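5' nucleotidase family protein (Staphylococcus aureus subsp. aureus, PDB 4Q7F) is a two-domain member of the 5'-nucleotidase family, pairing a calcineurin-like phosphoesterase domain that binds manganese and magnesium with a 5'-nucleotidase C-terminal domain. Local coordinates at residues 23-28 with 53-58; 30-35 with 91-96; 46-51 with 100-105; 62-67 with 150-155; 258-263 with 272-277. All coordinates share one frame; numbering follows the deposited sequence.

Interaction 1. Residues 23-28 with 53-58; sequences YVVSDV and HVIEQD. With MN (manganese (II) ion), chain C.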
# COMPACT_ATOMS: atom_id res chain seq x y z
N TYR A 23 9.33 -18.35 8.60
CA TYR A 23 9.30 -16.96 9.02
C TYR A 23 8.94 -16.07 7.85
O TYR A 23 9.54 -16.17 6.76
CB TYR A 23 10.68 -16.52 9.51
CG TYR A 23 11.11 -17.22 10.75
CD1 TYR A 23 10.73 -16.73 12.00
CD2 TYR A 23 11.90 -18.37 10.68
CE1 TYR A 23 11.12 -17.36 13.15
CE2 TYR A 23 12.31 -19.01 11.84
CZ TYR A 23 11.91 -18.50 13.06
OH TYR A 23 12.28 -19.10 14.20
N VAL A 24 8.03 -15.14 8.07
CA VAL A 24 7.64 -14.27 7.01
C VAL A 24 7.49 -12.83 7.45
O VAL A 24 7.01 -12.55 8.54
CB VAL A 24 6.33 -14.76 6.32
CG1 VAL A 24 5.23 -15.03 7.35
CG2 VAL A 24 5.84 -13.75 5.27
N VAL A 25 8.00 -11.93 6.60
CA VAL A 25 7.78 -10.50 6.72
C VAL A 25 6.96 -10.14 5.49
O VAL A 25 7.05 -10.81 4.43
CB VAL A 25 9.07 -9.66 6.80
CG1 VAL A 25 9.75 -9.88 8.14
CG2 VAL A 25 10.03 -9.95 5.66
N SER A 26 6.12 -9.13 5.62
CA SER A 26 5.29 -8.69 4.51
C SER A 26 5.11 -7.20 4.60
O SER A 26 5.12 -6.63 5.70
CB SER A 26 3.91 -9.37 4.53
OG SER A 26 3.16 -9.08 3.35
N ASP A 27 4.98 -6.57 3.44
CA ASP A 27 4.77 -5.14 3.37
C ASP A 27 5.79 -4.35 4.19
O ASP A 27 5.45 -3.46 4.97
CB ASP A 27 3.32 -4.81 3.76
CG ASP A 27 2.28 -5.56 2.89
OD1 ASP A 27 2.00 -6.76 3.13
OD2 ASP A 27 1.67 -4.91 2.02
N VAL A 28 7.07 -4.72 4.03
CA VAL A 28 8.15 -4.04 4.70
C VAL A 28 8.23 -2.59 4.20
O VAL A 28 8.54 -1.66 4.98
CB VAL A 28 9.46 -4.78 4.49
CG1 VAL A 28 10.60 -4.01 5.15
CG2 VAL A 28 9.30 -6.16 5.09
N HIS A 53 16.90 -9.50 12.67
CA HIS A 53 17.64 -9.85 13.88
C HIS A 53 16.77 -10.77 14.78
O HIS A 53 17.26 -11.73 15.34
CB HIS A 53 18.05 -8.56 14.60
CG HIS A 53 18.71 -8.77 15.92
ND1 HIS A 53 19.99 -9.26 16.05
CD2 HIS A 53 18.28 -8.49 17.18
CE1 HIS A 53 20.32 -9.29 17.32
NE2 HIS A 53 19.30 -8.82 18.03
N VAL A 54 15.48 -10.49 14.84
CA VAL A 54 14.56 -11.30 15.64
C VAL A 54 14.43 -12.71 15.07
O VAL A 54 14.36 -13.68 15.81
CB VAL A 54 13.17 -10.64 15.71
CG1 VAL A 54 12.12 -11.62 16.21
CG2 VAL A 54 13.23 -9.41 16.61
N ILE A 55 14.42 -12.82 13.74
CA ILE A 55 14.31 -14.10 13.07
C ILE A 55 15.60 -14.90 13.32
O ILE A 55 15.56 -16.07 13.75
CB ILE A 55 14.07 -13.90 11.56
CG1 ILE A 55 12.68 -13.29 11.33
CG2 ILE A 55 14.15 -15.21 10.80
CD1 ILE A 55 12.44 -12.87 9.91
N GLU A 56 16.72 -14.25 13.07
CA GLU A 56 18.02 -14.88 13.24
C GLU A 56 18.20 -15.48 14.63
O GLU A 56 18.58 -16.64 14.77
CB GLU A 56 19.14 -13.88 12.89
CG GLU A 56 19.23 -13.61 11.41
CD GLU A 56 19.51 -14.87 10.60
OE1 GLU A 56 20.61 -15.42 10.74
OE2 GLU A 56 18.64 -15.29 9.81
N GLN A 57 17.91 -14.71 15.68
CA GLN A 57 18.01 -15.24 17.02
C GLN A 57 17.03 -16.40 17.27
O GLN A 57 17.41 -17.42 17.80
CB GLN A 57 17.80 -14.15 18.08
CG GLN A 57 18.92 -13.14 18.06
CD GLN A 57 18.84 -12.13 19.17
OE1 GLN A 57 19.81 -11.93 19.91
NE2 GLN A 57 17.70 -11.48 19.31
N ASP A 58 15.77 -16.24 16.87
CA ASP A 58 14.74 -17.25 17.13
C ASP A 58 14.82 -18.57 16.35
O ASP A 58 14.33 -19.60 16.81
CB ASP A 58 13.38 -16.67 16.76
CG ASP A 58 12.22 -17.51 17.29
OD1 ASP A 58 11.97 -17.43 18.50
OD2 ASP A 58 11.53 -18.21 16.51
MN MN C . 1.44 -2.83 1.36
O HOH W 1 -0.64 -2.87 0.46
O HOH W 2 0.55 -0.64 0.77

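Interaction 2. Residues 30-35 with 91-96; sequences GYIFPT and QPLVDF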
# COMPACT_ATOMS: atom_id res chain seq x y z
N GLY A 30 10.18 -0.87 2.31
CA GLY A 30 11.42 -0.11 2.30
C GLY A 30 11.76 0.52 3.63
O GLY A 30 12.59 1.44 3.68
N TYR A 31 11.09 0.05 4.70
CA TYR A 31 11.43 0.46 6.06
C TYR A 31 12.46 -0.55 6.58
O TYR A 31 12.13 -1.59 7.13
CB TYR A 31 10.21 0.51 6.95
CG TYR A 31 9.32 1.68 6.60
CD1 TYR A 31 8.37 1.58 5.61
CD2 TYR A 31 9.51 2.91 7.21
CE1 TYR A 31 7.58 2.67 5.26
CE2 TYR A 31 8.73 4.01 6.86
CZ TYR A 31 7.77 3.87 5.88
OH TYR A 31 7.00 4.95 5.52
N ILE A 32 13.72 -0.22 6.35
CA ILE A 32 14.86 -1.05 6.70
C ILE A 32 15.40 -0.62 8.06
O ILE A 32 15.63 -1.45 8.94
CB ILE A 32 15.97 -0.86 5.65
CG1 ILE A 32 15.46 -1.20 4.24
CG2 ILE A 32 17.21 -1.69 6.02
CD1 ILE A 32 14.95 -2.60 4.08
N PHE A 33 15.63 0.68 8.22
CA PHE A 33 16.13 1.23 9.46
C PHE A 33 15.05 1.24 10.51
O PHE A 33 13.89 1.10 10.18
CB PHE A 33 16.68 2.61 9.23
CG PHE A 33 17.84 2.62 8.27
CD1 PHE A 33 19.06 2.15 8.67
CD2 PHE A 33 17.68 3.03 6.98
CE1 PHE A 33 20.12 2.12 7.80
CE2 PHE A 33 18.74 3.02 6.10
CZ PHE A 33 19.96 2.55 6.51
N PRO A 34 15.42 1.37 11.81
CA PRO A 34 14.41 1.38 12.87
C PRO A 34 13.82 2.76 13.07
O PRO A 34 14.06 3.40 14.12
CB PRO A 34 15.20 0.92 14.09
CG PRO A 34 16.59 1.41 13.81
CD PRO A 34 16.78 1.17 12.35
N THR A 35 13.10 3.23 12.05
CA THR A 35 12.49 4.56 12.05
C THR A 35 11.39 4.71 11.02
O THR A 35 11.43 4.06 9.97
CB THR A 35 13.54 5.65 11.76
OG1 THR A 35 12.93 6.95 11.75
CG2 THR A 35 14.23 5.40 10.41
N GLN A 91 19.69 -1.15 -6.04
CA GLN A 91 20.80 -1.93 -5.46
C GLN A 91 20.99 -1.77 -3.94
O GLN A 91 21.13 -2.77 -3.24
CB GLN A 91 22.12 -1.68 -6.20
CG GLN A 91 23.22 -2.67 -5.80
CD GLN A 91 22.91 -4.08 -6.28
OE1 GLN A 91 22.69 -4.29 -7.47
NE2 GLN A 91 22.94 -5.05 -5.38
N PRO A 92 21.02 -0.52 -3.42
CA PRO A 92 21.21 -0.38 -1.97
C PRO A 92 20.17 -1.15 -1.15
O PRO A 92 20.50 -1.74 -0.12
CB PRO A 92 21.12 1.13 -1.74
CG PRO A 92 21.58 1.74 -3.05
CD PRO A 92 21.14 0.78 -4.13
N LEU A 93 18.94 -1.17 -1.61
CA LEU A 93 17.88 -1.90 -0.94
C LEU A 93 18.06 -3.41 -1.13
O LEU A 93 17.88 -4.19 -0.18
CB LEU A 93 16.53 -1.49 -1.51
CG LEU A 93 15.34 -2.25 -0.96
CD1 LEU A 93 15.17 -1.96 0.52
CD2 LEU A 93 14.09 -1.86 -1.73
N VAL A 94 18.41 -3.80 -2.35
CA VAL A 94 18.60 -5.21 -2.69
C VAL A 94 19.75 -5.78 -1.84
O VAL A 94 19.66 -6.91 -1.35
CB VAL A 94 18.90 -5.39 -4.21
CG1 VAL A 94 19.44 -6.79 -4.51
CG2 VAL A 94 17.67 -5.12 -5.05
N ASP A 95 20.81 -5.01 -1.66
CA ASP A 95 21.93 -5.43 -0.81
C ASP A 95 21.47 -5.84 0.61
O ASP A 95 21.96 -6.84 1.16
CB ASP A 95 22.99 -4.35 -0.72
CG ASP A 95 23.76 -4.19 -2.00
OD1 ASP A 95 23.53 -4.98 -2.94
OD2 ASP A 95 24.61 -3.29 -2.07
N PHE A 96 20.55 -5.08 1.20
CA PHE A 96 20.01 -5.45 2.50
C PHE A 96 19.37 -6.83 2.42
O PHE A 96 19.67 -7.70 3.25
CB PHE A 96 18.98 -4.43 3.04
CG PHE A 96 19.61 -3.17 3.60
CD1 PHE A 96 20.31 -3.22 4.79
CD2 PHE A 96 19.48 -1.96 2.95
CE1 PHE A 96 20.89 -2.08 5.32
CE2 PHE A 96 20.05 -0.81 3.47
CZ PHE A 96 20.76 -0.87 4.65

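Interaction 3. Residues 46-51 with 100-105; sequences MGLLLA and MAFDFG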
# COMPACT_ATOMS: atom_id res chain seq x y z
N MSE A 46 11.16 -1.48 14.86
CA MSE A 46 10.53 -1.73 13.56
C MSE A 46 11.58 -1.77 12.52
O MSE A 46 12.75 -1.46 12.77
CB MSE A 46 9.64 -0.50 13.20
CG MSE A 46 10.47 0.80 12.88
SE MSE A 46 9.22 2.24 12.45
CE MSE A 46 8.94 1.70 10.57
N GLY A 47 11.20 -2.16 11.32
CA GLY A 47 12.13 -2.18 10.22
C GLY A 47 12.75 -3.54 10.03
O GLY A 47 12.77 -4.34 10.94
N LEU A 48 13.27 -3.77 8.83
CA LEU A 48 13.79 -5.06 8.43
C LEU A 48 15.08 -5.46 9.16
O LEU A 48 15.29 -6.64 9.47
CB LEU A 48 14.01 -5.06 6.91
CG LEU A 48 14.38 -6.40 6.30
CD1 LEU A 48 13.20 -7.34 6.41
CD2 LEU A 48 14.83 -6.28 4.86
N LEU A 49 15.94 -4.50 9.44
CA LEU A 49 17.16 -4.84 10.17
C LEU A 49 16.81 -5.53 11.49
O LEU A 49 17.27 -6.62 11.77
CB LEU A 49 18.00 -3.60 10.42
CG LEU A 49 18.73 -3.09 9.18
CD1 LEU A 49 19.42 -1.79 9.54
CD2 LEU A 49 19.74 -4.12 8.67
N LEU A 50 15.92 -4.91 12.25
CA LEU A 50 15.55 -5.43 13.55
C LEU A 50 14.66 -6.66 13.43
O LEU A 50 14.85 -7.64 14.15
CB LEU A 50 14.90 -4.33 14.38
CG LEU A 50 14.62 -4.59 15.83
CD1 LEU A 50 15.92 -4.94 16.56
CD2 LEU A 50 13.98 -3.34 16.42
N ALA A 51 13.71 -6.64 12.50
CA ALA A 51 12.86 -7.81 12.31
C ALA A 51 13.71 -9.02 11.93
O ALA A 51 13.48 -10.11 12.42
CB ALA A 51 11.82 -7.55 11.26
N MSE A 100 20.78 -10.91 4.05
CA MSE A 100 19.96 -11.67 5.00
C MSE A 100 19.67 -13.10 4.64
O MSE A 100 19.06 -13.83 5.41
CB MSE A 100 18.65 -10.89 5.14
CG MSE A 100 18.97 -9.56 5.83
SE MSE A 100 17.31 -8.55 5.97
CE MSE A 100 18.19 -6.94 6.70
N ALA A 101 20.05 -13.51 3.44
CA ALA A 101 19.83 -14.89 2.99
C ALA A 101 18.40 -15.40 3.10
O ALA A 101 18.13 -16.39 3.78
CB ALA A 101 20.81 -15.83 3.67
N PHE A 102 17.48 -14.72 2.40
CA PHE A 102 16.10 -15.17 2.29
C PHE A 102 16.06 -16.35 1.33
O PHE A 102 17.01 -16.60 0.57
CB PHE A 102 15.19 -14.08 1.74
CG PHE A 102 14.74 -13.10 2.76
CD1 PHE A 102 15.61 -12.13 3.24
CD2 PHE A 102 13.41 -13.08 3.19
CE1 PHE A 102 15.18 -11.19 4.17
CE2 PHE A 102 12.98 -12.17 4.10
CZ PHE A 102 13.85 -11.21 4.60
N ASP A 103 14.94 -17.06 1.34
CA ASP A 103 14.76 -18.24 0.52
C ASP A 103 13.90 -17.93 -0.67
O ASP A 103 14.16 -18.40 -1.78
CB ASP A 103 14.21 -19.37 1.38
CG ASP A 103 15.22 -19.81 2.45
OD1 ASP A 103 16.30 -20.34 2.06
OD2 ASP A 103 14.95 -19.60 3.66
N PHE A 104 12.87 -17.11 -0.45
CA PHE A 104 12.05 -16.72 -1.54
C PHE A 104 11.10 -15.62 -1.12
O PHE A 104 11.02 -15.23 0.07
CB PHE A 104 11.28 -17.90 -2.15
CG PHE A 104 10.39 -18.63 -1.19
CD1 PHE A 104 9.11 -18.19 -0.97
CD2 PHE A 104 10.84 -19.76 -0.55
CE1 PHE A 104 8.28 -18.86 -0.08
CE2 PHE A 104 10.03 -20.45 0.34
CZ PHE A 104 8.74 -19.99 0.56
N GLY A 105 10.46 -15.07 -2.13
CA GLY A 105 9.47 -14.00 -1.94
C GLY A 105 8.39 -13.99 -2.99
O GLY A 105 8.32 -14.88 -3.86

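Interaction 4. Residues 62-67 with 150-155; sequences YDQSFK and FQVGDQ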
# COMPACT_ATOMS: atom_id res chain seq x y z
N TYR A 62 15.11 -24.35 15.96
CA TYR A 62 14.47 -25.31 15.07
C TYR A 62 15.47 -26.11 14.26
O TYR A 62 16.61 -25.68 14.10
CB TYR A 62 13.48 -24.57 14.18
CG TYR A 62 12.43 -23.88 15.01
CD1 TYR A 62 11.45 -24.61 15.65
CD2 TYR A 62 12.44 -22.51 15.18
CE1 TYR A 62 10.48 -23.99 16.42
CE2 TYR A 62 11.48 -21.87 15.96
CZ TYR A 62 10.50 -22.63 16.57
OH TYR A 62 9.55 -22.02 17.35
N ASP A 63 15.06 -27.27 13.78
CA ASP A 63 15.96 -28.14 13.00
C ASP A 63 16.34 -27.49 11.67
O ASP A 63 17.45 -27.63 11.20
CB ASP A 63 15.30 -29.50 12.75
CG ASP A 63 15.02 -30.27 14.04
OD1 ASP A 63 15.68 -30.03 15.07
OD2 ASP A 63 14.15 -31.14 14.00
N GLN A 64 15.38 -26.77 11.08
CA GLN A 64 15.60 -26.04 9.84
C GLN A 64 14.51 -25.01 9.73
O GLN A 64 13.47 -25.13 10.38
CB GLN A 64 15.62 -26.96 8.61
CG GLN A 64 14.38 -27.80 8.41
CD GLN A 64 14.56 -28.79 7.28
OE1 GLN A 64 15.03 -28.44 6.19
NE2 GLN A 64 14.19 -30.02 7.52
N SER A 65 14.77 -23.99 8.93
CA SER A 65 13.85 -22.89 8.77
C SER A 65 14.03 -22.17 7.46
O SER A 65 15.14 -22.16 6.89
CB SER A 65 14.06 -21.89 9.89
OG SER A 65 15.32 -21.25 9.77
N PHE A 66 12.94 -21.51 7.04
CA PHE A 66 12.87 -20.73 5.83
C PHE A 66 12.42 -19.30 6.15
O PHE A 66 11.64 -19.06 7.09
CB PHE A 66 11.91 -21.38 4.81
CG PHE A 66 12.50 -22.56 4.12
CD1 PHE A 66 12.62 -23.78 4.78
CD2 PHE A 66 12.94 -22.47 2.80
CE1 PHE A 66 13.16 -24.87 4.13
CE2 PHE A 66 13.49 -23.56 2.16
CZ PHE A 66 13.61 -24.77 2.83
N LYS A 67 12.94 -18.38 5.35
CA LYS A 67 12.72 -16.94 5.49
C LYS A 67 12.11 -16.40 4.19
O LYS A 67 12.65 -16.58 3.08
CB LYS A 67 14.05 -16.30 5.90
CG LYS A 67 14.05 -14.83 6.18
CD LYS A 67 15.12 -14.41 7.19
CE LYS A 67 16.54 -14.77 6.81
NZ LYS A 67 17.54 -14.03 7.63
N PHE A 150 10.57 -28.36 -2.27
CA PHE A 150 11.78 -28.78 -1.54
C PHE A 150 11.43 -29.89 -0.55
O PHE A 150 10.26 -30.08 -0.21
CB PHE A 150 12.49 -27.60 -0.85
CG PHE A 150 11.66 -26.90 0.18
CD1 PHE A 150 10.85 -25.83 -0.17
CD2 PHE A 150 11.70 -27.30 1.51
CE1 PHE A 150 10.09 -25.17 0.78
CE2 PHE A 150 10.93 -26.65 2.47
CZ PHE A 150 10.14 -25.58 2.10
N GLN A 151 12.44 -30.64 -0.12
CA GLN A 151 12.21 -31.73 0.83
C GLN A 151 12.47 -31.38 2.29
O GLN A 151 13.36 -30.59 2.62
CB GLN A 151 13.02 -32.98 0.46
CG GLN A 151 12.47 -33.70 -0.76
CD GLN A 151 12.51 -32.82 -1.98
OE1 GLN A 151 13.55 -32.25 -2.30
NE2 GLN A 151 11.37 -32.71 -2.67
N VAL A 152 11.66 -31.99 3.14
CA VAL A 152 11.81 -31.92 4.59
C VAL A 152 11.73 -33.38 4.98
O VAL A 152 10.64 -33.99 4.99
CB VAL A 152 10.68 -31.14 5.28
CG1 VAL A 152 10.87 -31.19 6.80
CG2 VAL A 152 10.63 -29.71 4.77
N GLY A 153 12.89 -33.97 5.25
CA GLY A 153 12.96 -35.38 5.55
C GLY A 153 12.49 -36.11 4.30
O GLY A 153 12.90 -35.78 3.20
N ASP A 154 11.59 -37.06 4.48
CA ASP A 154 11.04 -37.83 3.37
C ASP A 154 9.72 -37.24 2.83
O ASP A 154 8.97 -37.92 2.14
CB ASP A 154 10.85 -39.30 3.79
CG ASP A 154 9.98 -39.46 5.03
OD1 ASP A 154 9.54 -38.44 5.60
OD2 ASP A 154 9.76 -40.61 5.45
N GLN A 155 9.46 -35.98 3.17
CA GLN A 155 8.26 -35.27 2.71
C GLN A 155 8.67 -34.18 1.73
O GLN A 155 9.85 -33.83 1.63
CB GLN A 155 7.54 -34.61 3.89
CG GLN A 155 7.10 -35.52 5.02
CD GLN A 155 6.18 -36.64 4.56
OE1 GLN A 155 6.63 -37.65 4.02
NE2 GLN A 155 4.89 -36.49 4.84
O HOH W 3 14.14 -28.39 3.77
O HOH W 4 15.11 -32.23 6.29

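Interaction 5. Residues 258-263 with 272-277; sequences QTAVIQ and GRVVLS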
# COMPACT_ATOMS: atom_id res chain seq x y z
N GLN A 258 -7.66 -26.73 9.65
CA GLN A 258 -6.29 -27.19 10.01
C GLN A 258 -5.20 -26.29 9.44
O GLN A 258 -4.01 -26.45 9.74
CB GLN A 258 -6.05 -28.62 9.54
CG GLN A 258 -6.98 -29.62 10.21
CD GLN A 258 -6.72 -29.72 11.69
OE1 GLN A 258 -5.61 -30.07 12.12
NE2 GLN A 258 -7.73 -29.44 12.49
N THR A 259 -5.60 -25.32 8.62
CA THR A 259 -4.66 -24.43 7.97
C THR A 259 -4.09 -23.35 8.91
O THR A 259 -4.84 -22.74 9.66
CB THR A 259 -5.34 -23.72 6.77
OG1 THR A 259 -5.89 -24.70 5.88
CG2 THR A 259 -4.34 -22.85 6.03
N ALA A 260 -2.77 -23.15 8.87
CA ALA A 260 -2.17 -22.08 9.63
C ALA A 260 -2.28 -20.82 8.76
O ALA A 260 -1.79 -20.80 7.62
CB ALA A 260 -0.70 -22.38 9.95
N VAL A 261 -2.93 -19.78 9.30
CA VAL A 261 -3.14 -18.51 8.57
C VAL A 261 -2.34 -17.37 9.21
O VAL A 261 -2.44 -17.13 10.43
CB VAL A 261 -4.62 -18.13 8.55
CG1 VAL A 261 -4.84 -16.90 7.69
CG2 VAL A 261 -5.46 -19.31 8.08
N ILE A 262 -1.58 -16.66 8.38
CA ILE A 262 -0.74 -15.57 8.80
C ILE A 262 -0.84 -14.29 7.95
O ILE A 262 -0.91 -14.34 6.70
CB ILE A 262 0.75 -15.97 8.66
CG1 ILE A 262 1.13 -17.02 9.70
CG2 ILE A 262 1.65 -14.75 8.80
CD1 ILE A 262 1.34 -16.47 11.10
N GLN A 263 -0.85 -13.15 8.64
CA GLN A 263 -0.74 -11.84 8.00
C GLN A 263 0.15 -11.09 8.99
O GLN A 263 -0.24 -10.86 10.15
CB GLN A 263 -2.08 -11.14 7.72
CG GLN A 263 -1.84 -10.01 6.71
CD GLN A 263 -3.08 -9.42 6.09
OE1 GLN A 263 -3.22 -8.19 6.04
NE2 GLN A 263 -3.96 -10.26 5.58
N GLY A 272 5.83 -13.22 11.13
CA GLY A 272 4.97 -14.39 11.23
C GLY A 272 5.85 -15.62 11.36
O GLY A 272 6.86 -15.72 10.66
N ARG A 273 5.48 -16.53 12.26
CA ARG A 273 6.24 -17.78 12.43
C ARG A 273 5.26 -18.94 12.45
O ARG A 273 4.32 -18.94 13.24
CB ARG A 273 7.06 -17.80 13.71
CG ARG A 273 7.94 -19.05 13.84
CD ARG A 273 8.64 -19.10 15.18
NE ARG A 273 7.74 -19.45 16.29
CZ ARG A 273 8.04 -19.29 17.58
NH1 ARG A 273 9.20 -18.76 17.95
NH2 ARG A 273 7.17 -19.66 18.51
N VAL A 274 5.45 -19.89 11.54
CA VAL A 274 4.63 -21.08 11.51
C VAL A 274 5.58 -22.24 11.63
O VAL A 274 6.54 -22.32 10.87
CB VAL A 274 3.83 -21.18 10.20
CG1 VAL A 274 3.09 -22.51 10.14
CG2 VAL A 274 2.85 -20.02 10.12
N VAL A 275 5.33 -23.13 12.59
CA VAL A 275 6.16 -24.28 12.82
C VAL A 275 5.39 -25.54 12.50
O VAL A 275 4.22 -25.72 12.90
CB VAL A 275 6.65 -24.37 14.28
CG1 VAL A 275 7.55 -25.59 14.47
CG2 VAL A 275 7.36 -23.10 14.70
N LEU A 276 6.05 -26.42 11.77
CA LEU A 276 5.49 -27.71 11.46
C LEU A 276 6.40 -28.74 12.13
O LEU A 276 7.61 -28.52 12.21
CB LEU A 276 5.46 -27.94 9.96
CG LEU A 276 4.76 -26.99 9.02
CD1 LEU A 276 4.76 -27.64 7.64
CD2 LEU A 276 3.34 -26.62 9.44
N SER A 277 5.82 -29.82 12.67
CA SER A 277 6.61 -30.88 13.31
C SER A 277 6.03 -32.26 13.01
O SER A 277 4.84 -32.40 12.76
CB SER A 277 6.77 -30.67 14.84
OG SER A 277 5.52 -30.65 15.51

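Interaction 1. Residues 23-28 with 53-58
In the beta-alpha-beta unit made by strand 19-25, helix 48-59 and strand 65-69 of the calcineurin-like phosphoesterase domain, Tyr23 on the first strand meets Ile55 and Asp58 on the helix. Strand 23-25 and helix 53-58 run almost exactly antiparallel, at 178°, with their axes 10.0 Å apart, the usual spacing of a helix laid on a sheet. The Tyr23 ring has an apolar partner over a face and a polar one at its edge. Over the face, toward its rim, sits the CG2 methyl of Ile55, 3.6 Å from Tyr23 CG, in a CH-pi contact. At the far end the phenol donates a hydrogen bond from Tyr23 OH to Asp58 OD2, 2.6 Å long. The carboxylate stands nearly upright to the ring, at 86°, and receives the hydroxyl on its anti side. The same oxygen also forms a salt bridge with Arg273, so two partners grip that one oxygen. Val25 CG1 adds a looser contact with Ile55. Beyond the strand the chain turns into the metal centre, where Ser26 OG holds Asp27 OD1 by a hydrogen bond. That leaves Asp27 OD2 to bind manganese at 2.2 Å, with His29, Asp72, His249 and two waters completing its shell.

Interaction 2. Residues 30-35 with 91-96
Ile32 and Phe96 set the geometry here, the branch methyl of one standing squarely over the ring of the other. Ile32 CG2 sits 3.5 Å from the centroid of the Phe96 ring and only 6° off its normal, a nearly ideal CH-pi contact in which the methyl is about equally far from all six ring carbons. Both branches of Ile32 reach helix 91-99, and the torsion divides them: with chi1 at -58°, CG2 lies opposite the backbone N and goes to Phe96, while CG1 lies opposite the carbonyl carbon and leads to Leu93. At the end of that second branch Ile32 CD1 comes within 3.6 Å of Leu93 CD1, one turn earlier on the helix. Leu93 was modelled in two conformers, and this distance applies to one of them.

Phe33 meets Phe96 quite differently. The planes are at 84° and the centroids 5.8 Å apart, an offset edge-to-face pair with the edge of Phe96 turned to the face of Phe33. Phe96 thus presents its face to an aliphatic branch and its edge to another ring. Leu49 of helix 48-59 and Leu309 of helix 304-317 also touch Phe96, and Phe79 of helix 78-85 packs on Ile32 and Leu93.

No hydrogen bond passes between the two segments. The loop that follows the first metal ligands is therefore joined to helix 91-99 by dispersion and weak ring electrostatics, in a buried apolar cluster.

Interaction 3. Residues 46-51 with 100-105
Leu48 and Met100, the latter present as selenomethionine, form the heart of this contact, and its first group of interactions is selenium-to-aliphatic. Met100 SE lies 3.5 Å from Leu48 CD2 and 3.6 Å from Leu48 CG, so the heavy atom rests against the CG-CD2 arm of the leucine. The Met100 chain is fully extended beyond CG (chi2 179°, chi3 -175°), which carries its terminal methyl past Leu48 to the next helical residue. There Met100 CE touches Leu49 CD2 at 3.8 Å, the two side chains meeting at about a right angle.

A second, slighter group is aliphatic-to-aromatic. Leu48 CD1 approaches the edge of the Phe102 ring near its plane, 4.3 Å from Phe102 CZ. Met100 SE lies in plane at that ring's edge too.

The polar interactions belong to the backbone and the neighbourhood. Gly47 occupies the N-cap position of helix 48-59, and its O receives the first-turn bond from Ala51 N at 2.9 Å. Beside residues 100-105, Lys67 links the turn to the sheet: its NZ forms a hydrogen bond with Met100 O, and it makes a cation-pi interaction with the Phe102 ring.

Helix 48-59 is the crossover helix of the beta-alpha-beta unit between strands 19-25 and 65-69. Its first turn packs on the link from helix 91-99 into the parallel edge strand 104-105, within the alpha/beta layering of the phosphoesterase domain.

Interaction 4. Residues 62-67 with 150-155
Gln64 OE1 and the main-chain Gln151 O share one water, which donates a hydrogen bond of 2.6 Å to each and so joins strand 65-69 of the five-stranded sheet to strand 147-152, the outermost of the six-stranded one. These are the two packed mixed sheets of the calcineurin-like alpha/beta sandwich, bridged here near the surface. The other end of the same amide is bridged as well: Gln64 NE2 gives a hydrogen bond to a second water at 2.7 Å, and this water also accepts one from Gly153 N at 3.0 Å. With an acceptor and a donor each engaged, the amide's rotation is largely fixed. Its nitrogen also lies against the valine methyl Val152 CG1.

Gly153 belongs to a type II' turn running from Val152 to Gln155. Paired backbone bonds between these two residues close a tight hairpin joining strands 147-152 and 155-163.

Beside the bridged amide the contact becomes aromatic. The Phe66 and Phe150 rings come from opposite directions and form an offset stack, centroids 4.1 Å apart and planes 24° from parallel. Phe150 has chi1 near 61°, which sets CG between its own backbone N and carbonyl carbon and sends the ring across the gap toward the other sheet. Val157 and Val159 of the hairpin's second strand pack against Phe150. Because the rings are tilted, one corner of the stack is closer than the rest, and Phe66 CZ stands 3.3 Å from Phe150 CE2.

Interaction 5. Residues 258-263 with 272-277
Strands 259-263 and 272-277 run antiparallel, at 166° with axes 7.6 Å apart, yet no hydrogen bond joins them: Ala260 and Ile262 instead turn their side chains toward Gly272 and Val274. This is a beta-arch, in which the chain leaves the six-stranded sheet and enters the five-stranded one, so that the two strands face each other across the sheet sandwich. Ile262 and Val274 slide past one another in opposite directions. Ile262 CG1 comes within 3.5 Å of Val274 CG2, tighter than ordinary carbon contact, and Ile262 CD1 touches the same methyl less closely. The other valine branch is turned to the residue two places earlier on the facing strand, with Val274 CG1 3.8 Å from Ala260 CB. With CG1 opposite the backbone N (chi1 174°), Val274 spreads its two methyls between the two partners. Cys289 of strand 284-293 touches both Ala260 and Ile262, and Val24 of strand 19-25 packs on Ile262, so the core continues into the next strands of the five-stranded sheet. At the end nearer the connecting loop the layers approach over a residue without a side chain, where Ile262 CG2 lies 4.1 Å from Gly272 CA.

Along the chain the segments of interactions 1, 2 and 3 interleave, interaction 4 opens after interaction 1 closes, and interaction 5 comes after the rest. Interactions 1 and 3, with centres 5 Å apart, share helix 48-59; the centre of interaction 2 is 9 Å from that of interaction 3. Strands 65-69, 19-25 and 270-278 are successive neighbours in the five-stranded sheet, which links interactions 4, 1 and 5; interactions 4 and 5 also carry it across to the six-stranded sheet. Interactions 2 and 5, at 26 Å between centres, do not touch. Together they run from the solvent-facing end of the sandwich, through its sheets, to the loops bearing the metal ligands.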